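Local coordinates for protein dally-like, isoform A (Drosophila melanogaster, PDB 6XTZ) that binds Wnt and Hedgehog proteins as a glypican, probably a cell-surface proteoglycan, and shields the Wnt lipid so that signalling reaches distant cells, at residues D144-F147 with N148-Q152; G228-T231 with K232-H235; S286-I289 with V290-V293; E302-M305 with N306-S310; K454-K457 with K458-S461. The protein carries 5 engineered substitutions. All blocks are in the same frame, centred on the assembly; numbering follows the deposited sequence.

Contact 1: D144-F147 with N148-Q152; sequences DKFF and NTLYQ
D144-F147 and N148-Q152 are consecutive turns inside helix 139-158, joined by i to i+4 bonds from the amides of N148, T149, L150 and Y151 back to the carbonyls of D144 through F147. The last of them, Y151 N to F147 O, is short at 2.6 Å. With CG anti to its own carbonyl carbon (chi1 -67°), Y151 lays its ring over that same acceptor: F147 O stands 3.0 Å above the ring plane, offset to the rim, and F147 CB makes a CH-pi contact over the face, 4.3 Å from the ring centroid. F182 meets the Y151 ring edge-to-face.

On the side of this helix that faces the lipid pocket of the glypican core, F146 touches O-palmitoleoyl serine. L150 CD1 lies above one face of the F146 ring, and L150 CD2 approaches F146 CE2 at 4.0 Å. F146 CD2 in turn sits over the centre of the F147 ring.

T149 OG1 donates to K145 O (3.1 Å) nearly head-on to the carbonyl, so with T149 N two donors grip that oxygen. Further round the helix, Q152 NE2 donates to N148 OD1 at 2.7 Å; S173 OG bonds to the same oxygen.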
loop_
_atom_site.group_PDB
_atom_site.type_symbol
_atom_site.label_atom_id
_atom_site.label_comp_id
_atom_site.label_asym_id
_atom_site.label_seq_id
_atom_site.Cartn_x
_atom_site.Cartn_y
_atom_site.Cartn_z
ATOM N N ASP A 144 27.437 11.128 -10.420
ATOM C CA ASP A 144 28.428 12.184 -10.599
ATOM C C ASP A 144 29.838 11.614 -10.681
ATOM O O ASP A 144 30.652 12.070 -11.493
ATOM C CB ASP A 144 28.321 13.205 -9.466
ATOM C CG ASP A 144 27.024 13.989 -9.508
ATOM O OD1 ASP A 144 26.418 14.081 -10.598
ATOM O OD2 ASP A 144 26.608 14.516 -8.454
ATOM N N LYS A 145 30.150 10.618 -9.847
ATOM C CA LYS A 145 31.453 9.969 -9.934
ATOM C C LYS A 145 31.598 9.180 -11.226
ATOM O O LYS A 145 32.715 9.007 -11.726
ATOM C CB LYS A 145 31.674 9.056 -8.727
ATOM C CG LYS A 145 31.746 9.788 -7.396
ATOM C CD LYS A 145 32.108 8.842 -6.264
ATOM C CE LYS A 145 32.270 9.591 -4.951
ATOM N NZ LYS A 145 32.630 8.677 -3.830
ATOM N N PHE A 146 30.484 8.695 -11.779
ATOM C CA PHE A 146 30.528 7.987 -13.054
ATOM C C PHE A 146 30.974 8.913 -14.179
ATOM O O PHE A 146 31.884 8.582 -14.947
ATOM C CB PHE A 146 29.155 7.385 -13.354
ATOM C CG PHE A 146 29.024 6.819 -14.737
ATOM C CD1 PHE A 146 29.647 5.629 -15.078
ATOM C CD2 PHE A 146 28.255 7.464 -15.691
ATOM C CE1 PHE A 146 29.519 5.103 -16.349
ATOM C CE2 PHE A 146 28.123 6.942 -16.965
ATOM C CZ PHE A 146 28.756 5.760 -17.294
ATOM N N PHE A 147 30.347 10.086 -14.287
ATOM C CA PHE A 147 30.720 11.015 -15.347
ATOM C C PHE A 147 32.061 11.679 -15.070
ATOM O O PHE A 147 32.778 12.033 -16.011
ATOM C CB PHE A 147 29.628 12.067 -15.537
ATOM C CG PHE A 147 28.390 11.537 -16.198
ATOM C CD1 PHE A 147 28.382 11.258 -17.555
ATOM C CD2 PHE A 147 27.236 11.315 -15.466
ATOM C CE1 PHE A 147 27.245 10.770 -18.170
ATOM C CE2 PHE A 147 26.097 10.824 -16.074
ATOM C CZ PHE A 147 26.101 10.550 -17.427
ATOM N N ASN A 148 32.417 11.855 -13.794
ATOM C CA ASN A 148 33.733 12.394 -13.466
ATOM C C ASN A 148 34.840 11.489 -13.993
ATOM O O ASN A 148 35.839 11.971 -14.540
ATOM C CB ASN A 148 33.868 12.580 -11.954
ATOM C CG ASN A 148 35.211 13.162 -11.557
ATOM O OD1 ASN A 148 36.173 12.431 -11.317
ATOM N ND2 ASN A 148 35.283 14.485 -11.484
ATOM N N THR A 149 34.677 10.173 -13.835
ATOM C CA THR A 149 35.635 9.234 -14.410
ATOM C C THR A 149 35.655 9.338 -15.929
ATOM O O THR A 149 36.725 9.298 -16.548
ATOM C CB THR A 149 35.302 7.809 -13.969
ATOM O OG1 THR A 149 35.374 7.722 -12.541
ATOM C CG2 THR A 149 36.275 6.813 -14.578
ATOM N N LEU A 150 34.481 9.484 -16.548
ATOM C CA LEU A 150 34.428 9.701 -17.990
ATOM C C LEU A 150 35.075 11.027 -18.372
ATOM O O LEU A 150 35.727 11.129 -19.418
ATOM C CB LEU A 150 32.981 9.649 -18.479
ATOM C CG LEU A 150 32.477 8.325 -19.059
ATOM C CD1 LEU A 150 32.764 7.169 -18.118
ATOM C CD2 LEU A 150 30.990 8.411 -19.364
ATOM N N TYR A 151 34.903 12.057 -17.539
ATOM C CA TYR A 151 35.545 13.339 -17.807
ATOM C C TYR A 151 37.062 13.203 -17.813
ATOM O O TYR A 151 37.748 13.832 -18.627
ATOM C CB TYR A 151 35.111 14.379 -16.771
ATOM C CG TYR A 151 33.652 14.778 -16.832
ATOM C CD1 TYR A 151 32.872 14.493 -17.947
ATOM C CD2 TYR A 151 33.054 15.446 -15.771
ATOM C CE1 TYR A 151 31.539 14.860 -18.000
ATOM C CE2 TYR A 151 31.725 15.818 -15.815
ATOM C CZ TYR A 151 30.971 15.522 -16.931
ATOM O OH TYR A 151 29.645 15.892 -16.974
ATOM N N GLN A 152 37.603 12.383 -16.910
ATOM C CA GLN A 152 39.049 12.200 -16.839
ATOM C C GLN A 152 39.566 11.435 -18.050
ATOM O O GLN A 152 40.557 11.834 -18.673
ATOM C CB GLN A 152 39.421 11.476 -15.546
ATOM C CG GLN A 152 39.010 12.207 -14.282
ATOM C CD GLN A 152 39.398 11.457 -13.025
ATOM O OE1 GLN A 152 40.542 11.029 -12.872
ATOM N NE2 GLN A 152 38.444 11.286 -12.120
#

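Contact 2: G228-T231 with K232-H235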
loop_
_atom_site.group_PDB
_atom_site.type_symbol
_atom_site.label_atom_id
_atom_site.label_comp_id
_atom_site.label_asym_id
_atom_site.label_seq_id
_atom_site.Cartn_x
_atom_site.Cartn_y
_atom_site.Cartn_z
ATOM N N GLY A 228 -21.400 -6.866 22.648
ATOM C CA GLY A 228 -22.727 -6.454 23.079
ATOM C C GLY A 228 -23.537 -5.820 21.965
ATOM O O GLY A 228 -24.686 -6.200 21.720
ATOM N N ALA A 229 -22.949 -4.843 21.272
ATOM C CA ALA A 229 -23.662 -4.168 20.192
ATOM C C ALA A 229 -23.924 -5.101 19.019
ATOM O O ALA A 229 -24.935 -4.953 18.323
ATOM C CB ALA A 229 -22.876 -2.944 19.727
ATOM N N LEU A 230 -23.032 -6.067 18.788
ATOM C CA LEU A 230 -23.185 -6.971 17.653
ATOM C C LEU A 230 -24.374 -7.905 17.844
ATOM O O LEU A 230 -25.120 -8.173 16.894
ATOM C CB LEU A 230 -21.896 -7.768 17.457
ATOM C CG LEU A 230 -21.683 -8.508 16.139
ATOM C CD1 LEU A 230 -21.684 -7.526 14.981
ATOM C CD2 LEU A 230 -20.375 -9.280 16.186
ATOM N N THR A 231 -24.570 -8.407 19.062
ATOM C CA THR A 231 -25.662 -9.342 19.314
ATOM C C THR A 231 -27.008 -8.634 19.371
ATOM O O THR A 231 -28.014 -9.174 18.896
ATOM C CB THR A 231 -25.406 -10.097 20.613
ATOM O OG1 THR A 231 -25.436 -9.175 21.706
ATOM C CG2 THR A 231 -24.051 -10.742 20.562
ATOM N N LYS A 232 -27.048 -7.433 19.954
ATOM C CA LYS A 232 -28.278 -6.648 19.942
ATOM C C LYS A 232 -28.724 -6.346 18.519
ATOM O O LYS A 232 -29.928 -6.280 18.244
ATOM C CB LYS A 232 -28.083 -5.353 20.732
ATOM C CG LYS A 232 -29.344 -4.519 20.895
ATOM C CD LYS A 232 -29.055 -3.229 21.647
ATOM C CE LYS A 232 -30.299 -2.370 21.778
ATOM N NZ LYS A 232 -30.020 -1.089 22.481
ATOM N N MET A 233 -27.771 -6.183 17.600
ATOM C CA MET A 233 -28.105 -5.873 16.217
ATOM C C MET A 233 -28.549 -7.118 15.459
ATOM O O MET A 233 -29.558 -7.090 14.746
ATOM C CB MET A 233 -26.904 -5.219 15.526
ATOM C CG MET A 233 -27.137 -4.805 14.080
ATOM S SD MET A 233 -26.739 -6.092 12.882
ATOM C CE MET A 233 -25.026 -6.423 13.289
ATOM N N GLN A 234 -27.818 -8.221 15.609
ATOM C CA GLN A 234 -28.002 -9.364 14.722
ATOM C C GLN A 234 -28.972 -10.408 15.269
ATOM O O GLN A 234 -29.716 -11.020 14.493
ATOM C CB GLN A 234 -26.645 -10.017 14.431
ATOM C CG GLN A 234 -26.712 -11.212 13.487
ATOM C CD GLN A 234 -25.346 -11.788 13.162
ATOM O OE1 GLN A 234 -24.316 -11.192 13.477
ATOM N NE2 GLN A 234 -25.333 -12.956 12.531
ATOM N N HIS A 235 -28.994 -10.628 16.583
ATOM C CA HIS A 235 -29.745 -11.742 17.152
ATOM C C HIS A 235 -30.894 -11.343 18.066
ATOM O O HIS A 235 -31.880 -12.082 18.140
ATOM C CB HIS A 235 -28.807 -12.674 17.937
ATOM C CG HIS A 235 -27.757 -13.327 17.094
ATOM N ND1 HIS A 235 -28.060 -14.165 16.042
ATOM C CD2 HIS A 235 -26.406 -13.266 17.150
ATOM C CE1 HIS A 235 -26.940 -14.590 15.485
ATOM N NE2 HIS A 235 -25.922 -14.059 16.137
#
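L230 and M233 slant across one another on the buried side of helix 224-234, and their methyls do the touching: L230 CD1 lies 3.9 Å from M233 CE. M233 starts with CG anti to its backbone N, then bends at chi2 (-90°) and chi3 (-57°), which curls the thioether end back to its neighbour. Around this pair, helix 248-258 supplies I255 against L230, and Y250 and C251 against M233.

T231 is turned quite differently. Its OG1 stands between its own backbone N and carbonyl carbon (chi1 65°) and donates to G228 O at 3.1 Å. K232 N reaches G228 O too, at 3.2 Å and almost straight, and both donors come in from the same face of that carbonyl. K232 runs out fully extended, its side chain touching Y250 and H487.

H235 lies just past the end of the helix, but its N still donates to T231 O (2.9 Å). Its ring takes Q234 CG over the centre of one face, 3.9 Å above the plane, while the Q234 amide continues to Q64 on helix 51-110.

The chemistry is thus divided. The T231 hydroxyl and the K232 amide share G228 O, bonding the T231 side chain back to its own helix; the L230-M233 pair packs by van der Waals contact against helix 248-258, and the final turn is tied to helix 51-110 through a neutral amide pair.

Contact 3: S286-I289 with V290-V293; sequences SFNI and VMVV. With O18 (O-palmitoleoyl serine), chain H.
The loop S286-I289 runs into the short, weakly bonded helix 290-293, where M291 N donates to N288 O at 3.0 Å from well above the carbonyl plane. N288 and V290 close an Asx turn at this start: V290 N donates to N288 OD1 (2.8 Å, 165°). With CG anti to the backbone N (chi1 -165°), the N288 amide lies alongside V290, pointing the same way, and OD1 caps the first turn. The other end of that amide, ND2, bonds to D443 OD1 on helix 441-455. Were N288 an alanine, V290 N would probably lose its cap and D443 this partner, and the turn that presents I289 and V290 could shift.

The next side chains face the lipid. I289 CG1 meets O-palmitoleoyl serine at C6 (3.5 Å), and V293 CG2 lies beside C2, near the ester end, at 3.6 Å. V290 CG1 is more distant, 4.0 Å from the ligand's amino N. Behind this wall I289 CD1 packs on V292 CG2 (3.7 Å), and I289 also leans on F91 and F197 of the long helices 51-110 and 185-216.

From these two segments, I289 and V293 meet the acyl chain with branched aliphatic groups, so this part of the pocket grips it by van der Waals contact. The polar bonds lie in the cap behind, where they fix the backbone that carries those groups.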
loop_
_atom_site.group_PDB
_atom_site.type_symbol
_atom_site.label_atom_id
_atom_site.label_comp_id
_atom_site.label_asym_id
_atom_site.label_seq_id
_atom_site.Cartn_x
_atom_site.Cartn_y
_atom_site.Cartn_z
ATOM N N SER A 286 6.793 9.981 -17.347
ATOM C CA SER A 286 8.064 10.701 -17.362
ATOM C C SER A 286 9.186 9.887 -16.729
ATOM O O SER A 286 10.315 9.878 -17.233
ATOM C CB SER A 286 7.914 12.039 -16.638
ATOM O OG SER A 286 6.752 12.724 -17.072
ATOM N N PHE A 287 8.902 9.204 -15.625
ATOM C CA PHE A 287 9.932 8.493 -14.883
ATOM C C PHE A 287 10.171 7.083 -15.404
ATOM O O PHE A 287 10.906 6.319 -14.770
ATOM C CB PHE A 287 9.577 8.443 -13.395
ATOM C CG PHE A 287 9.681 9.772 -12.693
ATOM C CD1 PHE A 287 10.086 10.910 -13.375
ATOM C CD2 PHE A 287 9.386 9.878 -11.344
ATOM C CE1 PHE A 287 10.181 12.128 -12.726
ATOM C CE2 PHE A 287 9.481 11.090 -10.691
ATOM C CZ PHE A 287 9.878 12.216 -11.381
ATOM N N ASN A 288 9.569 6.720 -16.534
ATOM C CA ASN A 288 9.752 5.382 -17.079
ATOM C C ASN A 288 11.211 5.165 -17.460
ATOM O O ASN A 288 11.813 5.985 -18.160
ATOM C CB ASN A 288 8.844 5.178 -18.291
ATOM C CG ASN A 288 8.707 3.718 -18.678
ATOM O OD1 ASN A 288 9.697 2.998 -18.792
ATOM N ND2 ASN A 288 7.471 3.271 -18.868
ATOM N N ILE A 289 11.779 4.051 -16.992
ATOM C CA ILE A 289 13.188 3.773 -17.238
ATOM C C ILE A 289 13.464 3.525 -18.715
ATOM O O ILE A 289 14.614 3.631 -19.156
ATOM C CB ILE A 289 13.648 2.581 -16.376
ATOM C CG1 ILE A 289 15.174 2.543 -16.281
ATOM C CG2 ILE A 289 13.113 1.272 -16.938
ATOM C CD1 ILE A 289 15.785 3.814 -15.736
ATOM N N VAL A 290 12.434 3.204 -19.500
ATOM C CA VAL A 290 12.627 3.027 -20.935
ATOM C C VAL A 290 12.804 4.377 -21.622
ATOM O O VAL A 290 13.492 4.476 -22.645
ATOM C CB VAL A 290 11.450 2.231 -21.530
ATOM C CG1 VAL A 290 11.670 1.959 -23.008
ATOM C CG2 VAL A 290 11.262 0.924 -20.775
ATOM N N MET A 291 12.213 5.436 -21.066
ATOM C CA MET A 291 12.292 6.760 -21.670
ATOM C C MET A 291 13.679 7.379 -21.577
ATOM O O MET A 291 13.941 8.367 -22.269
ATOM C CB MET A 291 11.271 7.697 -21.020
ATOM C CG MET A 291 9.827 7.252 -21.186
ATOM S SD MET A 291 9.341 7.093 -22.915
ATOM C CE MET A 291 9.587 8.770 -23.495
ATOM N N VAL A 292 14.569 6.832 -20.745
ATOM C CA VAL A 292 15.929 7.349 -20.640
ATOM C C VAL A 292 16.935 6.521 -21.430
ATOM O O VAL A 292 18.065 6.987 -21.649
ATOM C CB VAL A 292 16.381 7.446 -19.166
ATOM C CG1 VAL A 292 15.337 8.186 -18.340
ATOM C CG2 VAL A 292 16.647 6.064 -18.596
ATOM N N VAL A 293 16.564 5.320 -21.871
ATOM C CA VAL A 293 17.467 4.464 -22.628
ATOM C C VAL A 293 17.094 4.368 -24.103
ATOM O O VAL A 293 17.968 4.042 -24.923
ATOM C CB VAL A 293 17.550 3.055 -22.008
ATOM C CG1 VAL A 293 18.171 3.124 -20.622
ATOM C CG2 VAL A 293 16.168 2.427 -21.947
HETATM C CA O18 H . 12.440 -3.248 -23.554
HETATM C CB O18 H . 13.923 -3.547 -23.405
HETATM C C1 O18 H . 15.787 -2.192 -22.865
HETATM C C2 O18 H . 16.305 -1.138 -21.932
HETATM C C3 O18 H . 16.019 -1.429 -20.465
HETATM C C4 O18 H . 16.763 -0.489 -19.528
HETATM C C5 O18 H . 16.627 -0.835 -18.055
HETATM C C6 O18 H . 17.505 0.010 -17.143
HETATM C C7 O18 H . 18.992 -0.124 -17.420
HETATM C C8 O18 H . 19.872 0.751 -16.530
HETATM C C9 O18 H . 19.663 2.218 -16.747
HETATM C C10 O18 H . 20.526 3.055 -17.288
HETATM C C11 O18 H . 21.890 2.713 -17.803
HETATM C C12 O18 H . 22.783 3.935 -18.005
HETATM C C13 O18 H . 24.137 3.612 -18.618
HETATM C C14 O18 H . 25.057 4.814 -18.772
HETATM C C15 O18 H . 24.510 5.912 -19.663
HETATM C C16 O18 H . 25.486 7.049 -19.871
HETATM C C O18 H . 11.898 -3.525 -22.153
HETATM N N O18 H . 12.206 -1.869 -23.947
HETATM O OG O18 H . 14.528 -2.526 -22.580
HETATM O O11 O18 H . 16.420 -2.682 -23.762
HETATM O O O18 H . 10.918 -4.248 -21.995
#

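Contact 4: E302-M305 with N306-S310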
loop_
_atom_site.group_PDB
_atom_site.type_symbol
_atom_site.label_atom_id
_atom_site.label_comp_id
_atom_site.label_asym_id
_atom_site.label_seq_id
_atom_site.Cartn_x
_atom_site.Cartn_y
_atom_site.Cartn_z
ATOM N N GLU A 302 24.855 14.436 -28.728
ATOM C CA GLU A 302 24.893 15.803 -28.222
ATOM C C GLU A 302 26.080 16.007 -27.287
ATOM O O GLU A 302 26.694 17.080 -27.279
ATOM C CB GLU A 302 23.583 16.145 -27.511
ATOM C CG GLU A 302 23.519 17.580 -27.007
ATOM C CD GLU A 302 22.224 17.892 -26.288
ATOM O OE1 GLU A 302 21.382 16.979 -26.151
ATOM O OE2 GLU A 302 22.046 19.051 -25.859
ATOM N N ALA A 303 26.420 14.987 -26.496
ATOM C CA ALA A 303 27.581 15.091 -25.620
ATOM C C ALA A 303 28.870 15.204 -26.424
ATOM O O ALA A 303 29.761 15.986 -26.071
ATOM C CB ALA A 303 27.638 13.888 -24.678
ATOM N N ILE A 304 28.986 14.436 -27.509
ATOM C CA ILE A 304 30.172 14.518 -28.355
ATOM C C ILE A 304 30.219 15.859 -29.080
ATOM O O ILE A 304 31.284 16.474 -29.209
ATOM C CB ILE A 304 30.206 13.336 -29.341
ATOM C CG1 ILE A 304 30.288 12.011 -28.582
ATOM C CG2 ILE A 304 31.376 13.471 -30.305
ATOM C CD1 ILE A 304 31.507 11.893 -27.694
ATOM N N MET A 305 29.066 16.332 -29.561
ATOM C CA MET A 305 29.005 17.645 -30.195
ATOM C C MET A 305 29.417 18.745 -29.226
ATOM O O MET A 305 30.120 19.689 -29.607
ATOM C CB MET A 305 27.594 17.893 -30.733
ATOM C CG MET A 305 27.229 19.357 -30.917
ATOM S SD MET A 305 25.506 19.565 -31.414
ATOM C CE MET A 305 25.217 21.274 -30.963
ATOM N N ASN A 306 28.998 18.639 -27.962
ATOM C CA ASN A 306 29.399 19.628 -26.967
ATOM C C ASN A 306 30.875 19.504 -26.612
ATOM O O ASN A 306 31.515 20.504 -26.270
ATOM C CB ASN A 306 28.541 19.492 -25.707
ATOM C CG ASN A 306 27.080 19.807 -25.956
ATOM O OD1 ASN A 306 26.741 20.577 -26.854
ATOM N ND2 ASN A 306 26.203 19.210 -25.156
ATOM N N PHE A 307 31.430 18.293 -26.682
ATOM C CA PHE A 307 32.839 18.103 -26.370
ATOM C C PHE A 307 33.754 18.558 -27.498
ATOM O O PHE A 307 34.914 18.888 -27.239
ATOM C CB PHE A 307 33.116 16.633 -26.042
ATOM C CG PHE A 307 34.487 16.387 -25.480
ATOM C CD1 PHE A 307 34.755 16.632 -24.143
ATOM C CD2 PHE A 307 35.508 15.912 -26.286
ATOM C CE1 PHE A 307 36.015 16.410 -23.621
ATOM C CE2 PHE A 307 36.771 15.687 -25.769
ATOM C CZ PHE A 307 37.024 15.936 -24.435
ATOM N N GLN A 308 33.265 18.578 -28.739
ATOM C CA GLN A 308 34.068 19.090 -29.842
ATOM C C GLN A 308 34.057 20.612 -29.893
ATOM O O GLN A 308 35.020 21.220 -30.374
ATOM C CB GLN A 308 33.571 18.514 -31.169
ATOM C CG GLN A 308 33.776 17.014 -31.305
ATOM C CD GLN A 308 33.165 16.455 -32.574
ATOM O OE1 GLN A 308 32.381 17.124 -33.246
ATOM N NE2 GLN A 308 33.523 15.221 -32.910
ATOM N N ASP A 309 32.986 21.240 -29.403
ATOM C CA ASP A 309 32.931 22.696 -29.356
ATOM C C ASP A 309 33.667 23.256 -28.146
ATOM O O ASP A 309 34.211 24.363 -28.215
ATOM C CB ASP A 309 31.475 23.168 -29.342
ATOM C CG ASP A 309 30.713 22.744 -30.582
ATOM O OD1 ASP A 309 31.330 22.144 -31.487
ATOM O OD2 ASP A 309 29.495 23.012 -30.651
ATOM N N SER A 310 33.699 22.512 -27.042
ATOM C CA SER A 310 34.323 22.970 -25.809
ATOM C C SER A 310 35.612 22.233 -25.476
ATOM O O SER A 310 36.217 22.518 -24.438
ATOM C CB SER A 310 33.338 22.837 -24.641
ATOM O OG SER A 310 33.940 23.221 -23.418
#
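N306 lays its side-chain amide against the preceding turn. CG is anti to its own carbonyl carbon (chi1 -65°), which brings N306 CG to 3.1 Å from E302 O. ND2 is just as near that oxygen, but the angle is too poor for a hydrogen bond; its real acceptor is F182 O, in the loop before helix 185-216. E302, fully extended, passes obliquely with its CG 3.6 Å from N306 ND2, the carboxylate and amide planes turned 68° apart. A leucine in place of N306 would probably leave F182 O without this donor and untie helix from loop at this point.

Two residues on, I304 CG2 touches Q308 NE2 at 3.8 Å, again with the chains slanting past each other. D309 OD1 comes to 3.3 Å from M305 O, two acceptors with no bond between them; D309 N does donate to M305 O, though at 3.3 Å this is the longest of the four amide bonds across the turn.

Beneath this layer, N306, F307 and Q308 give their amides to E302 O, A303 O and I304 O, each at 2.9 Å. Further out, F307 lies on P181, M154 and L158, I304 on M154, and A303 on F182. This is ordinary helix-on-helix packing in the elongated all-helical glypican core, with helix 296-322 lying on helix 139-158.

Contact 5: K454-K457 with K458-S461; sequences KDYK and KFWS
Y456 turns CG anti to its carbonyl carbon (chi1 -65°) while F459 sets its CG anti to the backbone N (170°); the two side chains lie side by side, pointing the same way, and their rings meet with CD1 of Y456 4.1 Å from CD1 of F459. Both rest on M76 of helix 51-110.

On another side of the chain, K457 NZ comes to 3.9 Å from K458 NZ. The like charges are probably eased by E270 on helix 263-283, which forms a salt bridge with K458 NZ.

The backbone from Y456 to F459 is a type I beta turn, a kink joining helix 441-455 to helix 459-467. Its closing bond, F459 N to Y456 O, is weak at 3.3 Å, and W269 NE1 also donates to that carbonyl. Water takes over where the helical bonding lapses: one molecule bridges D455 O and K458 N, both bonds short at 2.5 Å, and a second accepts from W460 N at 2.9 Å.

Past the turn, F459 CD2 sits 3.6 Å over the centre of the W460 ring, which meets W269 and F265 edge-to-face.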
loop_
_atom_site.group_PDB
_atom_site.type_symbol
_atom_site.label_atom_id
_atom_site.label_comp_id
_atom_site.label_asym_id
_atom_site.label_seq_id
_atom_site.Cartn_x
_atom_site.Cartn_y
_atom_site.Cartn_z
ATOM N N LYS A 454 -6.116 0.656 -6.837
ATOM C CA LYS A 454 -7.324 1.447 -7.041
ATOM C C LYS A 454 -8.552 0.714 -6.516
ATOM O O LYS A 454 -9.479 1.340 -5.987
ATOM C CB LYS A 454 -7.485 1.770 -8.527
ATOM C CG LYS A 454 -8.325 2.998 -8.828
ATOM C CD LYS A 454 -8.529 3.151 -10.330
ATOM C CE LYS A 454 -8.868 4.585 -10.703
ATOM N NZ LYS A 454 -7.718 5.500 -10.461
ATOM N N ASP A 455 -8.577 -0.614 -6.650
ATOM C CA ASP A 455 -9.716 -1.388 -6.163
ATOM C C ASP A 455 -9.766 -1.407 -4.640
ATOM O O ASP A 455 -10.849 -1.331 -4.050
ATOM C CB ASP A 455 -9.661 -2.815 -6.711
ATOM C CG ASP A 455 -9.881 -2.879 -8.214
ATOM O OD1 ASP A 455 -10.519 -1.959 -8.770
ATOM O OD2 ASP A 455 -9.424 -3.861 -8.837
ATOM N N TYR A 456 -8.609 -1.505 -3.985
ATOM C CA TYR A 456 -8.531 -1.593 -2.532
ATOM C C TYR A 456 -8.452 -0.233 -1.852
ATOM O O TYR A 456 -8.119 -0.169 -0.663
ATOM C CB TYR A 456 -7.325 -2.438 -2.115
ATOM C CG TYR A 456 -7.404 -3.888 -2.535
ATOM C CD1 TYR A 456 -8.456 -4.695 -2.122
ATOM C CD2 TYR A 456 -6.416 -4.454 -3.327
ATOM C CE1 TYR A 456 -8.527 -6.025 -2.501
ATOM C CE2 TYR A 456 -6.478 -5.778 -3.710
ATOM C CZ TYR A 456 -7.532 -6.559 -3.296
ATOM O OH TYR A 456 -7.587 -7.877 -3.680
ATOM N N LYS A 457 -8.749 0.852 -2.573
ATOM C CA LYS A 457 -8.661 2.185 -1.985
ATOM C C LYS A 457 -9.637 2.341 -0.825
ATOM O O LYS A 457 -9.261 2.794 0.262
ATOM C CB LYS A 457 -8.922 3.245 -3.057
ATOM C CG LYS A 457 -8.851 4.682 -2.559
ATOM C CD LYS A 457 -8.862 5.662 -3.727
ATOM C CE LYS A 457 -8.806 7.108 -3.255
ATOM N NZ LYS A 457 -10.033 7.504 -2.515
ATOM N N LYS A 458 -10.898 1.966 -1.039
ATOM C CA LYS A 458 -11.938 2.064 -0.022
ATOM C C LYS A 458 -12.147 0.748 0.719
ATOM O O LYS A 458 -13.245 0.493 1.224
ATOM C CB LYS A 458 -13.250 2.525 -0.654
ATOM C CG LYS A 458 -13.167 3.848 -1.401
ATOM C CD LYS A 458 -13.082 5.025 -0.442
ATOM C CE LYS A 458 -13.222 6.346 -1.183
ATOM N NZ LYS A 458 -13.258 7.504 -0.248
ATOM N N PHE A 459 -11.111 -0.092 0.797
ATOM C CA PHE A 459 -11.280 -1.433 1.352
ATOM C C PHE A 459 -11.727 -1.386 2.807
ATOM O O PHE A 459 -12.634 -2.124 3.208
ATOM C CB PHE A 459 -9.978 -2.226 1.221
ATOM C CG PHE A 459 -9.987 -3.527 1.976
ATOM C CD1 PHE A 459 -10.547 -4.664 1.417
ATOM C CD2 PHE A 459 -9.443 -3.612 3.250
ATOM C CE1 PHE A 459 -10.564 -5.860 2.113
ATOM C CE2 PHE A 459 -9.460 -4.804 3.950
ATOM C CZ PHE A 459 -10.019 -5.929 3.380
ATOM N N TRP A 460 -11.103 -0.527 3.613
ATOM C CA TRP A 460 -11.356 -0.543 5.049
ATOM C C TRP A 460 -12.708 0.070 5.399
ATOM O O TRP A 460 -13.416 -0.449 6.268
ATOM C CB TRP A 460 -10.220 0.173 5.779
ATOM C CG TRP A 460 -8.900 -0.503 5.566
ATOM C CD1 TRP A 460 -7.930 -0.147 4.675
ATOM C CD2 TRP A 460 -8.418 -1.674 6.236
ATOM N NE1 TRP A 460 -6.869 -1.017 4.758
ATOM C CE2 TRP A 460 -7.144 -1.964 5.709
ATOM C CE3 TRP A 460 -8.937 -2.501 7.237
ATOM C CZ2 TRP A 460 -6.381 -3.045 6.147
ATOM C CZ3 TRP A 460 -8.180 -3.575 7.670
ATOM C CH2 TRP A 460 -6.916 -3.837 7.127
ATOM N N SER A 461 -13.091 1.163 4.735
ATOM C CA SER A 461 -14.398 1.754 4.997
ATOM C C SER A 461 -15.531 0.929 4.402
ATOM O O SER A 461 -16.686 1.105 4.804
ATOM C CB SER A 461 -14.458 3.185 4.459
ATOM O OG SER A 461 -14.230 3.225 3.059
HETATM O O HOH W 1 -11.823 0.736 -3.024
HETATM O O HOH W 2 -9.793 1.992 2.872
#

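The five contacts follow one another along the chain without overlap, each within one short stretch of this elongated helical core. Contact 2, on helix 224-234, lies on the opposite side of the chain's centre from contacts 1, 3 and 4; its centre is about 78 Å from that of contact 4. Contact 5, joining helices 441-455 and 459-467, is nearest the middle. Contacts 1 and 3 both line the lipid pocket, from helix 139-158 and from helix 290-293, with centres about 22 Å apart. Contact 4, on helix 296-322, approaches contact 1 to about 6 Å between nearest atoms. Lipid binding thus sits toward one end of the core.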